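Local atomic coordinates of glycinin A3B4 subunit (PDB entry 2D5F), a protein that probably serves as a seed storage protein, an 11S globulin of soybean built from two cupin domains that packs into hexamers. Residues A461-S464 and E465-S468. Residues are numbered along the deposited sequence; the frame is centred on the assembly and turned at random.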
loop_
_atom_site.group_PDB
_atom_site.type_symbol
_atom_site.label_atom_id
_atom_site.label_comp_id
_atom_site.label_asym_id
_atom_site.label_seq_id
_atom_site.Cartn_x
_atom_site.Cartn_y
_atom_site.Cartn_z
ATOM N N ALA B 461 25.576 5.192 -19.166
ATOM C CA ALA B 461 24.183 5.462 -19.504
ATOM C C ALA B 461 23.984 6.596 -20.507
ATOM O O ALA B 461 22.933 6.689 -21.144
ATOM C CB ALA B 461 23.396 5.760 -18.221
ATOM N N ILE B 462 24.994 7.445 -20.652
ATOM C CA ILE B 462 24.928 8.598 -21.547
ATOM C C ILE B 462 25.493 8.299 -22.935
ATOM O O ILE B 462 26.532 7.650 -23.065
ATOM C CB ILE B 462 25.686 9.781 -20.923
ATOM C CG1 ILE B 462 25.048 10.131 -19.577
ATOM C CG2 ILE B 462 25.682 10.980 -21.866
ATOM C CD1 ILE B 462 25.814 11.152 -18.762
ATOM N N PRO B 463 24.817 8.780 -23.993
ATOM C CA PRO B 463 25.280 8.538 -25.364
ATOM C C PRO B 463 26.692 9.060 -25.596
ATOM O O PRO B 463 27.058 10.134 -25.122
ATOM C CB PRO B 463 24.243 9.272 -26.219
ATOM C CG PRO B 463 23.013 9.270 -25.354
ATOM C CD PRO B 463 23.586 9.590 -23.999
ATOM N N SER B 464 27.474 8.286 -26.336
ATOM C CA SER B 464 28.846 8.646 -26.641
ATOM C C SER B 464 29.014 10.095 -27.086
ATOM O O SER B 464 29.889 10.799 -26.589
ATOM C CB SER B 464 29.403 7.720 -27.721
ATOM O OG SER B 464 30.701 8.145 -28.094
ATOM N N GLU B 465 28.182 10.546 -28.017
ATOM C CA GLU B 465 28.296 11.915 -28.503
ATOM C C GLU B 465 27.863 12.974 -27.503
ATOM O O GLU B 465 28.237 14.147 -27.638
ATOM C CB GLU B 465 27.532 12.092 -29.814
ATOM C CG GLU B 465 28.325 11.622 -31.023
ATOM C CD GLU B 465 27.669 11.995 -32.334
ATOM O OE1 GLU B 465 27.135 13.118 -32.431
ATOM O OE2 GLU B 465 27.699 11.172 -33.270
ATOM N N VAL B 466 27.073 12.587 -26.505
ATOM C CA VAL B 466 26.675 13.567 -25.502
ATOM C C VAL B 466 27.919 13.783 -24.654
ATOM O O VAL B 466 28.240 14.906 -24.287
ATOM C CB VAL B 466 25.511 13.068 -24.605
ATOM C CG1 VAL B 466 25.354 13.986 -23.397
ATOM C CG2 VAL B 466 24.211 13.063 -25.398
ATOM N N LEU B 467 28.627 12.694 -24.375
ATOM C CA LEU B 467 29.855 12.742 -23.588
ATOM C C LEU B 467 30.953 13.520 -24.333
ATOM O O LEU B 467 31.656 14.337 -23.738
ATOM C CB LEU B 467 30.330 11.316 -23.290
ATOM C CG LEU B 467 30.109 10.683 -21.903
ATOM C CD1 LEU B 467 28.904 11.272 -21.200
ATOM C CD2 LEU B 467 29.965 9.179 -22.068
ATOM N N SER B 468 31.093 13.265 -25.631
ATOM C CA SER B 468 32.111 13.952 -26.433
ATOM C C SER B 468 31.932 15.457 -26.386
ATOM O O SER B 468 32.869 16.195 -26.102
ATOM C CB SER B 468 32.059 13.491 -27.892
ATOM O OG SER B 468 32.628 12.202 -28.035
HETATM O O HOH W 1 31.752 10.185 -29.905
#
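At the start of helix 464-471, just after the break from helix 455-461, Pro463 occupies the N-cap position, its backbone carbonyl O takes N-H groups of the first turn, and Ile462 makes a hydrophobic contact with Val466 and Leu467. Ile462 has left helical backbone angles; with chi1 at -60° for CG1, its CG2 falls opposite the backbone N and is turned onto the first helical turn. There it meets Val466 CG1 at 3.4 Å and Leu467 CD1 at 3.3 Å, both closer than usual van der Waals distance, with the Ile462 side chain running at about a right angle to each. The other branch of Val466, CG2, lies 3.8 Å from Pro463 CD, the two side chains side by side.

This turn belongs to a helical extension of the second cupin domain, in which Val478 of helix 475-483 packs on Leu467. Pro463 O takes two backbone donors. Leu467 N, at 3.1 Å, approaches nearly in line with the carbonyl, whereas Val466 N, at 2.8 Å, sits above its plane with a bent N-H...O angle of 134°. Ser464 O then accepts Ser468 N at 2.9 Å, the next i to i+4 bond. One water joins the two serine hydroxyls, 2.9 Å from both Ser464 OG and Ser468 OG, and Ser464 OG is also hydrogen-bonded to Gln475 OE1. Trp132 of a second subunit packs on Val466, while Glu465 OE1 accepts a hydrogen bond from Ser245 N of that second subunit.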